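Local coordinates for cytochrome P450 RhF (Acinetobacter radioresistens, PDB 6RO8), which probably carries out heme-dependent monooxygenation and has peroxygenase activity, this chain being the heme domain of a longer protein that also contains a 2Fe-2S ferredoxin-type part, at residues 27-32 against 57-62; 200-205 against 417-422; 321-326 against 338-343. One frame throughout, in Å; residues are numbered along the deposited sequence.

Contact 1 (27-32 against 57-62); sequences KGKNFD and FSEAMG
Lys29 lays the middle of its side chain over one face of the Glu59 carboxylate. CG of Lys29 lies 3.4 Å from CD of Glu59 and about as far from both carboxylate oxygens, so aliphatic carbon covers the flat group while the ammonium passes beyond it. The two chains run obliquely past each other, and Lys29 NZ remains 4.8 Å from Glu59 OE2; it bonds instead to Gln26 OE1 in its own helix. The attraction between the opposite charges is therefore probably diffuse. Two other rings find partners elsewhere: Phe57 makes a T-shaped pair with Trp64, and Phe31 packs on Leu46.

The remaining grip is on backbone carbonyls. Lys29 O, at the end of helix 20-29, receives two weak bonds, from Glu59 N at 3.0 Å and from Ala60 N at 3.3 Å. Ser58 OG donates to Phe31 O, in the carbonyl plane and on a lone pair. With OG anti to the serine nitrogen (chi1 170°), the hydroxyl reaches across to the outgoing chain and also accepts a weak bond from Met61 N. Ala60 CB and Met61 CE also lie against Phe31 O, Met61 CE being 3.4 Å from Phe31 O. Farther along, Met61 SD passes Asp32 OD1 at 3.9 Å, the two side chains meeting at about a right angle. Asp32 OD1 is bonded to Phe34 N, and OD2 forms a salt bridge with Arg204.

Here a helix end is tied to a tight connection: residues 59-62, opening with a turn at 58-61 closed by a weak Met61 N to Ser58 O bond, link antiparallel strands 55-58 and 63-66, the outer hairpin of the five-stranded sheet of the cytochrome P450 fold.

Contact 2 (200-205 against 417-422); sequences NTWGRP and NTSFRG. With HIS (histidine), chain C.
Phe420 drives its CE2 edge into one face of the Trp202 indole, a T-shaped pair with planes at 85° and centroids 4.6 Å apart. CE2 stands above the six-membered ring toward its rim, while Thr201 CG2 covers the opposite face over the centre. Another part of the Phe420 edge meets the bound histidine, CE1 lying 3.4 Å from the ligand CA. Ser419 OG comes obliquely to Trp202 CD1 at 3.2 Å and is bonded to Ala319 O.

Behind these rings, Trp202 O accepts from Thr418 N at 3.0 Å, joining the helix end to the loop. The loop is shaped by Asn417 in an Asx motif: OD1 takes Phe420 N on a lone pair in a nearly straight bond (169°) and Ser419 N from above the carbonyl plane, the latter an Asx turn. Its ND2 returns a bond to Phe420 O at 2.8 Å and also binds Leu415 O. Both ends of one amide thus fix the backbone that presents Phe420 to the pocket.

Helix 187-202, the F helix of the P450 fold, ends here against the loop between strands 406-407 and 427-429. Helix 273-288 packs on Phe420 through Thr274 and Leu277, and Arg321 of strand 320-324 touches Trp202.

Contact 3 (321-326 against 338-343); sequences RRQVTT and GDKLFL. With HEM (protoporphyrin IX containing Fe), chain B.
Two antiparallel strands of the five-stranded P450 sheet, 320-324 and 340-343, meet here beside the heme, and Arg322 carries the contact into the heme pocket. Arg322 and Leu341 form the hydrogen-bonded pair, with Arg322 N to Leu341 O at 2.9 Å and Leu341 N to Arg322 O at 2.8 Å. Val324 N then continues the register to Asp339 O.

On the side of the sheet shared by Arg321, Gln323, Lys340 and Phe342, like-pointing chains run alongside one another. Arg321 CG rests 3.3 Å from Phe342 CE1, and its guanidinium plane is only 19° from that of the ring; the charged end continues to Glu89 O and Tyr63 OH. Lys340 NZ donates to Gln323 OE1 from above the amide carbonyl plane, 2.9 Å away, and has a second partner in a salt bridge to Glu89.

On the other side Val324 CG2 meets Leu341 CD1 at 3.8 Å. Arg322 leaves this face over Leu343 CD1, and its bend at chi2 (-56°) swings the guanidinium toward a heme propionate. NH1 is held by Arg321 O, which steadies the group's rotation. The heme is also hydrogen-bonded by His379 and Arg126; the charge of Arg322 would probably favour the ionised form of the carboxylate it meets. NH2 of Arg322 reaches heme O1A in the guanidinium plane, 2.9 Å away, along a nearly straight bond of 165°.

Overall arrangement
The three contacts illustrate how a P450 heme domain connects its surface to its heme. Contact 1 closes first along the chain; contact 2 joins segments 212 residues apart at their closest ends, and contact 3 falls within that span. Their centres lie about 15 Å (1 and 3), 17 Å (1 and 2) and 18 Å (2 and 3) apart. Contacts 1 and 3 share the five-stranded sheet. Each contact touches the other two: besides the Asp32 salt bridge and Arg321 against Trp202, Gly62 meets Lys340 and Phe342 packs on Thr418. Helix 20-29, sheet, F-helix end and the loop before strand 427-429 thus pack together; contact 2 borders the bound histidine, contact 3 a heme propionate.

Contact 1 (27-32 against 57-62)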
loop_
_atom_site.group_PDB
_atom_site.type_symbol
_atom_site.label_atom_id
_atom_site.label_comp_id
_atom_site.label_asym_id
_atom_site.label_seq_id
_atom_site.Cartn_x
_atom_site.Cartn_y
_atom_site.Cartn_z
ATOM N N LYS A 27 -10.876 -3.954 25.740
ATOM C CA LYS A 27 -10.623 -4.474 24.401
ATOM C C LYS A 27 -9.651 -3.573 23.656
ATOM O O LYS A 27 -8.774 -4.055 22.931
ATOM C CB LYS A 27 -11.922 -4.612 23.605
ATOM C CG LYS A 27 -12.855 -5.724 24.050
ATOM C CD LYS A 27 -13.444 -6.435 22.834
ATOM C CE LYS A 27 -14.932 -6.139 22.643
ATOM N NZ LYS A 27 -15.811 -7.188 23.253
ATOM N N GLY A 28 -9.786 -2.256 23.841
ATOM C CA GLY A 28 -8.879 -1.327 23.189
ATOM C C GLY A 28 -7.471 -1.402 23.742
ATOM O O GLY A 28 -6.496 -1.393 22.983
ATOM N N LYS A 29 -7.344 -1.471 25.071
ATOM C CA LYS A 29 -6.037 -1.704 25.673
ATOM C C LYS A 29 -5.381 -2.941 25.080
ATOM O O LYS A 29 -4.177 -2.943 24.800
ATOM C CB LYS A 29 -6.172 -1.855 27.184
ATOM C CG LYS A 29 -4.846 -2.123 27.882
ATOM C CD LYS A 29 -5.019 -2.362 29.388
ATOM C CE LYS A 29 -4.558 -3.762 29.796
ATOM N NZ LYS A 29 -5.122 -4.176 31.115
ATOM N N ASN A 30 -6.158 -3.992 24.848
ATOM C CA ASN A 30 -5.614 -5.244 24.348
ATOM C C ASN A 30 -5.622 -5.347 22.836
ATOM O O ASN A 30 -5.396 -6.436 22.309
ATOM C CB ASN A 30 -6.396 -6.411 24.938
ATOM C CG ASN A 30 -6.235 -6.493 26.423
ATOM O OD1 ASN A 30 -5.158 -6.223 26.937
ATOM N ND2 ASN A 30 -7.301 -6.850 27.129
ATOM N N PHE A 31 -5.881 -4.260 22.122
ATOM C CA PHE A 31 -6.194 -4.416 20.713
ATOM C C PHE A 31 -4.953 -4.862 19.954
ATOM O O PHE A 31 -3.947 -4.144 19.904
ATOM C CB PHE A 31 -6.766 -3.129 20.123
ATOM C CG PHE A 31 -7.361 -3.331 18.759
ATOM C CD1 PHE A 31 -6.558 -3.321 17.634
ATOM C CD2 PHE A 31 -8.719 -3.575 18.600
ATOM C CE1 PHE A 31 -7.097 -3.534 16.371
ATOM C CE2 PHE A 31 -9.264 -3.794 17.326
ATOM C CZ PHE A 31 -8.444 -3.782 16.217
ATOM N N ASP A 32 -5.033 -6.060 19.377
ATOM C CA ASP A 32 -3.937 -6.660 18.624
ATOM C C ASP A 32 -4.326 -6.779 17.153
ATOM O O ASP A 32 -5.240 -7.539 16.799
ATOM C CB ASP A 32 -3.578 -8.029 19.199
ATOM C CG ASP A 32 -2.289 -8.582 18.629
ATOM O OD1 ASP A 32 -1.725 -7.974 17.695
ATOM O OD2 ASP A 32 -1.826 -9.625 19.129
ATOM N N PHE A 57 -5.492 4.013 23.102
ATOM C CA PHE A 57 -4.126 3.515 23.093
ATOM C C PHE A 57 -4.119 2.003 23.286
ATOM O O PHE A 57 -4.697 1.488 24.251
ATOM C CB PHE A 57 -3.269 4.182 24.170
ATOM C CG PHE A 57 -1.838 3.788 24.086
ATOM C CD1 PHE A 57 -1.022 4.341 23.110
ATOM C CD2 PHE A 57 -1.308 2.822 24.943
ATOM C CE1 PHE A 57 0.302 3.963 22.991
ATOM C CE2 PHE A 57 0.033 2.439 24.833
ATOM C CZ PHE A 57 0.832 3.009 23.853
ATOM N N SER A 58 -3.462 1.295 22.375
ATOM C CA SER A 58 -3.302 -0.145 22.494
ATOM C C SER A 58 -1.934 -0.430 23.117
ATOM O O SER A 58 -0.889 -0.103 22.538
ATOM C CB SER A 58 -3.453 -0.831 21.138
ATOM O OG SER A 58 -3.064 -2.202 21.209
ATOM N N GLU A 59 -1.946 -1.017 24.310
ATOM C CA GLU A 59 -0.713 -1.514 24.898
ATOM C C GLU A 59 -0.219 -2.756 24.186
ATOM O O GLU A 59 0.986 -3.036 24.203
ATOM C CB GLU A 59 -0.930 -1.804 26.373
ATOM C CG GLU A 59 -1.317 -0.571 27.139
ATOM C CD GLU A 59 -1.726 -0.875 28.549
ATOM O OE1 GLU A 59 -2.390 -0.016 29.164
ATOM O OE2 GLU A 59 -1.390 -1.975 29.038
ATOM N N ALA A 60 -1.126 -3.495 23.547
ATOM C CA ALA A 60 -0.716 -4.674 22.806
ATOM C C ALA A 60 0.312 -4.313 21.745
ATOM O O ALA A 60 1.195 -5.116 21.428
ATOM C CB ALA A 60 -1.935 -5.350 22.179
ATOM N N MET A 61 0.230 -3.107 21.179
ATOM C CA MET A 61 1.181 -2.768 20.130
ATOM C C MET A 61 1.807 -1.390 20.270
ATOM O O MET A 61 2.409 -0.910 19.312
ATOM C CB MET A 61 0.509 -2.914 18.782
ATOM C CG MET A 61 -0.170 -4.234 18.682
ATOM S SD MET A 61 -1.014 -4.186 17.194
ATOM C CE MET A 61 -1.939 -2.725 17.578
ATOM N N GLY A 62 1.696 -0.760 21.437
ATOM C CA GLY A 62 2.420 0.466 21.702
ATOM C C GLY A 62 2.026 1.645 20.840
ATOM O O GLY A 62 2.826 2.575 20.669
#

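Contact 2 (200-205 against 417-422)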
loop_
_atom_site.group_PDB
_atom_site.type_symbol
_atom_site.label_atom_id
_atom_site.label_comp_id
_atom_site.label_asym_id
_atom_site.label_seq_id
_atom_site.Cartn_x
_atom_site.Cartn_y
_atom_site.Cartn_z
ATOM N N ASN A 200 9.067 -7.862 7.384
ATOM C CA ASN A 200 10.009 -7.259 8.321
ATOM C C ASN A 200 9.445 -5.974 8.921
ATOM O O ASN A 200 9.584 -5.721 10.125
ATOM C CB ASN A 200 11.335 -6.966 7.618
ATOM C CG ASN A 200 12.443 -6.649 8.588
ATOM O OD1 ASN A 200 12.718 -7.432 9.495
ATOM N ND2 ASN A 200 13.090 -5.493 8.405
ATOM N N THR A 201 8.810 -5.142 8.082
ATOM C CA THR A 201 8.408 -3.803 8.507
ATOM C C THR A 201 7.053 -3.801 9.205
ATOM O O THR A 201 6.907 -3.224 10.290
ATOM C CB THR A 201 8.367 -2.880 7.300
ATOM O OG1 THR A 201 9.604 -2.975 6.584
ATOM C CG2 THR A 201 8.109 -1.432 7.717
ATOM N N TRP A 202 6.052 -4.434 8.593
ATOM C CA TRP A 202 4.672 -4.331 9.052
ATOM C C TRP A 202 4.133 -5.627 9.632
ATOM O O TRP A 202 2.971 -5.667 10.047
ATOM C CB TRP A 202 3.765 -3.864 7.907
ATOM C CG TRP A 202 4.063 -2.459 7.492
ATOM C CD1 TRP A 202 3.625 -1.309 8.093
ATOM C CD2 TRP A 202 4.880 -2.045 6.393
ATOM N NE1 TRP A 202 4.109 -0.206 7.424
ATOM C CE2 TRP A 202 4.882 -0.631 6.379
ATOM C CE3 TRP A 202 5.604 -2.731 5.415
ATOM C CZ2 TRP A 202 5.581 0.102 5.430
ATOM C CZ3 TRP A 202 6.305 -2.003 4.477
ATOM C CH2 TRP A 202 6.285 -0.599 4.486
ATOM N N GLY A 203 4.936 -6.689 9.667
ATOM C CA GLY A 203 4.505 -7.968 10.178
ATOM C C GLY A 203 5.136 -8.287 11.522
ATOM O O GLY A 203 5.856 -7.498 12.127
ATOM N N ARG A 204 4.828 -9.489 11.989
ATOM C CA ARG A 204 5.359 -10.024 13.242
ATOM C C ARG A 204 5.978 -11.376 12.908
ATOM O O ARG A 204 5.414 -12.428 13.234
ATOM C CB ARG A 204 4.259 -10.136 14.300
ATOM C CG ARG A 204 4.716 -10.379 15.710
ATOM C CD ARG A 204 3.502 -10.514 16.645
ATOM N NE ARG A 204 2.953 -9.215 17.062
ATOM C CZ ARG A 204 1.805 -9.046 17.725
ATOM N NH1 ARG A 204 1.054 -10.096 18.045
ATOM N NH2 ARG A 204 1.399 -7.822 18.054
ATOM N N PRO A 205 7.130 -11.377 12.227
ATOM C CA PRO A 205 7.800 -12.640 11.899
ATOM C C PRO A 205 8.038 -13.492 13.134
ATOM O O PRO A 205 8.406 -12.993 14.204
ATOM C CB PRO A 205 9.124 -12.183 11.282
ATOM C CG PRO A 205 9.332 -10.827 11.844
ATOM C CD PRO A 205 7.970 -10.224 11.862
ATOM N N ASN A 417 -0.150 -8.733 8.598
ATOM C CA ASN A 417 0.609 -7.513 8.813
ATOM C C ASN A 417 -0.409 -6.444 9.203
ATOM O O ASN A 417 -1.609 -6.706 9.255
ATOM C CB ASN A 417 1.443 -7.154 7.570
ATOM C CG ASN A 417 0.600 -6.561 6.449
ATOM O OD1 ASN A 417 0.575 -5.337 6.250
ATOM N ND2 ASN A 417 -0.106 -7.413 5.727
ATOM N N THR A 418 0.071 -5.245 9.503
ATOM C CA THR A 418 -0.815 -4.215 10.035
ATOM C C THR A 418 -1.390 -3.289 8.982
ATOM O O THR A 418 -2.450 -2.709 9.221
ATOM C CB THR A 418 -0.075 -3.344 11.070
ATOM O OG1 THR A 418 0.944 -2.573 10.402
ATOM C CG2 THR A 418 0.506 -4.203 12.164
ATOM N N SER A 419 -0.724 -3.140 7.841
ATOM C CA SER A 419 -0.941 -2.001 6.963
ATOM C C SER A 419 -1.395 -2.366 5.555
ATOM O O SER A 419 -2.148 -1.599 4.942
ATOM C CB SER A 419 0.347 -1.178 6.873
ATOM O OG SER A 419 0.541 -0.504 8.108
ATOM N N PHE A 420 -0.971 -3.508 5.029
ATOM C CA PHE A 420 -1.317 -3.900 3.677
ATOM C C PHE A 420 -2.274 -5.086 3.709
ATOM O O PHE A 420 -2.257 -5.892 4.641
ATOM C CB PHE A 420 -0.055 -4.213 2.869
ATOM C CG PHE A 420 0.926 -3.080 2.840
ATOM C CD1 PHE A 420 0.807 -2.071 1.907
ATOM C CD2 PHE A 420 1.965 -3.015 3.746
ATOM C CE1 PHE A 420 1.710 -1.026 1.873
ATOM C CE2 PHE A 420 2.867 -1.973 3.709
ATOM C CZ PHE A 420 2.735 -0.976 2.774
ATOM N N ARG A 421 -3.137 -5.163 2.694
ATOM C CA ARG A 421 -4.230 -6.131 2.698
ATOM C C ARG A 421 -4.629 -6.503 1.274
ATOM O O ARG A 421 -5.029 -5.646 0.474
ATOM C CB ARG A 421 -5.443 -5.596 3.461
ATOM C CG ARG A 421 -6.488 -6.660 3.657
ATOM C CD ARG A 421 -7.593 -6.259 4.617
ATOM N NE ARG A 421 -8.596 -7.321 4.703
ATOM C CZ ARG A 421 -8.465 -8.429 5.434
ATOM N NH1 ARG A 421 -7.382 -8.621 6.177
ATOM N NH2 ARG A 421 -9.428 -9.345 5.442
ATOM N N GLY A 422 -4.527 -7.794 0.975
ATOM C CA GLY A 422 -5.063 -8.363 -0.232
ATOM C C GLY A 422 -4.982 -9.869 -0.130
ATOM O O GLY A 422 -4.153 -10.420 0.598
HETATM N N HIS C . 4.782 0.923 0.691
HETATM C CA HIS C . 3.493 1.596 0.579
HETATM C C HIS C . 2.876 1.384 -0.800
HETATM O O HIS C . 1.837 1.985 -1.107
HETATM C CB HIS C . 3.643 3.091 0.863
HETATM C CG HIS C . 4.877 3.698 0.271
HETATM N ND1 HIS C . 4.846 4.830 -0.517
HETATM C CD2 HIS C . 6.177 3.330 0.349
HETATM C CE1 HIS C . 6.075 5.133 -0.896
HETATM N NE2 HIS C . 6.901 4.238 -0.384
HETATM O OXT HIS C . 3.399 0.621 -1.614
#

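Contact 3 (321-326 against 338-343)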
loop_
_atom_site.group_PDB
_atom_site.type_symbol
_atom_site.label_atom_id
_atom_site.label_comp_id
_atom_site.label_asym_id
_atom_site.label_seq_id
_atom_site.Cartn_x
_atom_site.Cartn_y
_atom_site.Cartn_z
ATOM N N ARG A 321 0.951 5.208 9.500
ATOM C CA ARG A 321 1.496 5.551 10.808
ATOM C C ARG A 321 2.030 6.980 10.858
ATOM O O ARG A 321 2.498 7.544 9.853
ATOM C CB ARG A 321 2.602 4.582 11.200
ATOM C CG ARG A 321 2.133 3.150 11.399
ATOM C CD ARG A 321 3.310 2.274 11.803
ATOM N NE ARG A 321 4.161 1.965 10.664
ATOM C CZ ARG A 321 5.360 1.397 10.741
ATOM N NH1 ARG A 321 5.897 1.075 11.940
ATOM N NH2 ARG A 321 6.020 1.157 9.607
ATOM N N ARG A 322 1.955 7.562 12.051
ATOM C CA ARG A 322 2.504 8.880 12.314
ATOM C C ARG A 322 3.207 8.843 13.660
ATOM O O ARG A 322 2.916 7.991 14.507
ATOM C CB ARG A 322 1.412 9.972 12.311
ATOM C CG ARG A 322 0.914 10.350 10.935
ATOM C CD ARG A 322 2.073 10.781 10.065
ATOM N NE ARG A 322 1.638 11.335 8.783
ATOM C CZ ARG A 322 1.740 10.702 7.615
ATOM N NH1 ARG A 322 2.252 9.481 7.567
ATOM N NH2 ARG A 322 1.341 11.297 6.501
ATOM N N GLN A 323 4.143 9.767 13.857
ATOM C CA GLN A 323 4.786 9.949 15.152
ATOM C C GLN A 323 4.608 11.386 15.597
ATOM O O GLN A 323 4.716 12.309 14.790
ATOM C CB GLN A 323 6.272 9.615 15.129
ATOM C CG GLN A 323 6.794 9.339 16.530
ATOM C CD GLN A 323 8.202 8.804 16.560
ATOM O OE1 GLN A 323 8.468 7.692 16.109
ATOM N NE2 GLN A 323 9.118 9.591 17.112
ATOM N N VAL A 324 4.330 11.563 16.875
ATOM C CA VAL A 324 4.028 12.873 17.438
ATOM C C VAL A 324 5.334 13.552 17.856
ATOM O O VAL A 324 6.185 12.950 18.534
ATOM C CB VAL A 324 3.048 12.732 18.616
ATOM C CG1 VAL A 324 2.784 14.068 19.290
ATOM C CG2 VAL A 324 1.745 12.091 18.124
ATOM N N THR A 325 5.499 14.810 17.435
ATOM C CA THR A 325 6.737 15.558 17.616
ATOM C C THR A 325 6.661 16.601 18.724
ATOM O O THR A 325 7.696 16.950 19.301
ATOM C CB THR A 325 7.119 16.251 16.306
ATOM O OG1 THR A 325 6.003 17.028 15.851
ATOM C CG2 THR A 325 7.483 15.218 15.235
ATOM N N THR A 326 5.474 17.135 19.011
ATOM C CA THR A 326 5.244 17.963 20.187
ATOM C C THR A 326 3.902 17.565 20.770
ATOM O O THR A 326 3.056 17.015 20.067
ATOM C CB THR A 326 5.249 19.463 19.858
ATOM O OG1 THR A 326 5.102 20.230 21.072
ATOM C CG2 THR A 326 4.113 19.787 18.897
ATOM N N GLY A 338 6.658 11.907 20.787
ATOM C CA GLY A 338 7.128 10.544 20.669
ATOM C C GLY A 338 6.046 9.479 20.653
ATOM O O GLY A 338 6.365 8.307 20.410
ATOM N N ASP A 339 4.789 9.837 20.920
ATOM C CA ASP A 339 3.701 8.878 20.776
ATOM C C ASP A 339 3.588 8.437 19.325
ATOM O O ASP A 339 3.659 9.257 18.403
ATOM C CB ASP A 339 2.377 9.496 21.211
ATOM C CG ASP A 339 2.156 9.424 22.697
ATOM O OD1 ASP A 339 2.833 8.617 23.361
ATOM O OD2 ASP A 339 1.311 10.190 23.197
ATOM N N LYS A 340 3.382 7.140 19.123
ATOM C CA LYS A 340 3.182 6.586 17.791
ATOM C C LYS A 340 1.697 6.353 17.548
ATOM O O LYS A 340 0.988 5.862 18.432
ATOM C CB LYS A 340 3.975 5.291 17.626
ATOM C CG LYS A 340 5.475 5.525 17.764
ATOM C CD LYS A 340 6.263 4.240 17.721
ATOM C CE LYS A 340 7.656 4.433 18.315
ATOM N NZ LYS A 340 8.601 5.043 17.356
ATOM N N LEU A 341 1.238 6.705 16.348
ATOM C CA LEU A 341 -0.171 6.640 15.978
ATOM C C LEU A 341 -0.363 5.707 14.790
ATOM O O LEU A 341 0.378 5.786 13.797
ATOM C CB LEU A 341 -0.701 8.031 15.622
ATOM C CG LEU A 341 -0.260 9.210 16.502
ATOM C CD1 LEU A 341 -0.990 10.480 16.064
ATOM C CD2 LEU A 341 -0.558 8.922 17.948
ATOM N N PHE A 342 -1.368 4.837 14.884
ATOM C CA PHE A 342 -1.903 4.116 13.729
ATOM C C PHE A 342 -3.111 4.873 13.204
ATOM O O PHE A 342 -4.101 5.049 13.922
ATOM C CB PHE A 342 -2.295 2.683 14.089
ATOM C CG PHE A 342 -1.254 1.679 13.728
ATOM C CD1 PHE A 342 -0.864 1.525 12.405
ATOM C CD2 PHE A 342 -0.637 0.920 14.699
ATOM C CE1 PHE A 342 0.118 0.611 12.064
ATOM C CE2 PHE A 342 0.347 0.015 14.372
ATOM C CZ PHE A 342 0.728 -0.141 13.054
ATOM N N LEU A 343 -3.012 5.356 11.977
ATOM C CA LEU A 343 -4.145 5.971 11.287
ATOM C C LEU A 343 -4.843 4.863 10.510
ATOM O O LEU A 343 -4.388 4.494 9.424
ATOM C CB LEU A 343 -3.669 7.071 10.343
ATOM C CG LEU A 343 -3.268 8.439 10.907
ATOM C CD1 LEU A 343 -2.212 8.341 11.992
ATOM C CD2 LEU A 343 -2.819 9.373 9.777
HETATM C CHA HEM B . 2.549 7.626 -0.601
HETATM C CHB HEM B . -0.907 4.207 -0.842
HETATM C CHC HEM B . 0.556 2.906 -5.308
HETATM C CHD HEM B . 4.270 5.999 -4.818
HETATM C C1A HEM B . 1.494 6.809 -0.254
HETATM C C2A HEM B . 0.767 6.802 1.002
HETATM C C3A HEM B . -0.176 5.868 0.935
HETATM C C4A HEM B . -0.094 5.224 -0.365
HETATM C CMA HEM B . -1.173 5.540 2.066
HETATM C CAA HEM B . 1.022 7.727 2.214
HETATM C CBA HEM B . 0.013 8.855 2.131
HETATM C CGA HEM B . 0.225 9.870 3.220
HETATM O O1A HEM B . 1.136 9.680 4.062
HETATM O O2A HEM B . -0.528 10.873 3.233
HETATM C C1B HEM B . -0.871 3.629 -2.089
HETATM C C2B HEM B . -1.870 2.728 -2.630
HETATM C C3B HEM B . -1.459 2.352 -3.865
HETATM C C4B HEM B . -0.190 3.013 -4.143
HETATM C CMB HEM B . -3.152 2.311 -1.860
HETATM C CAB HEM B . -2.143 1.428 -4.900
HETATM C CBB HEM B . -3.395 0.977 -4.824
HETATM C C1C HEM B . 1.698 3.628 -5.575
HETATM C C2C HEM B . 2.531 3.566 -6.764
HETATM C C3C HEM B . 3.551 4.439 -6.598
HETATM C C4C HEM B . 3.394 5.070 -5.319
HETATM C CMC HEM B . 2.240 2.648 -7.971
HETATM C CAC HEM B . 4.749 4.815 -7.514
HETATM C CBC HEM B . 4.964 4.236 -8.696
HETATM C C1D HEM B . 4.156 6.691 -3.637
HETATM C C2D HEM B . 5.081 7.685 -3.149
HETATM C C3D HEM B . 4.610 8.145 -1.996
HETATM C C4D HEM B . 3.359 7.456 -1.700
HETATM C CMD HEM B . 6.390 8.142 -3.828
HETATM C CAD HEM B . 5.320 9.210 -1.129
HETATM C CBD HEM B . 4.927 10.627 -1.521
HETATM C CGD HEM B . 5.264 11.564 -0.383
HETATM O O1D HEM B . 5.798 11.086 0.640
HETATM O O2D HEM B . 4.995 12.788 -0.479
HETATM N NA HEM B . 0.949 5.825 -1.052
HETATM N NB HEM B . 0.133 3.777 -3.036
HETATM N NC HEM B . 2.266 4.557 -4.720
HETATM N ND HEM B . 3.114 6.579 -2.729
HETATM FE FE HEM B . 1.621 5.177 -2.919
HETATM O O HOH W 1 3.043 3.738 -1.821
#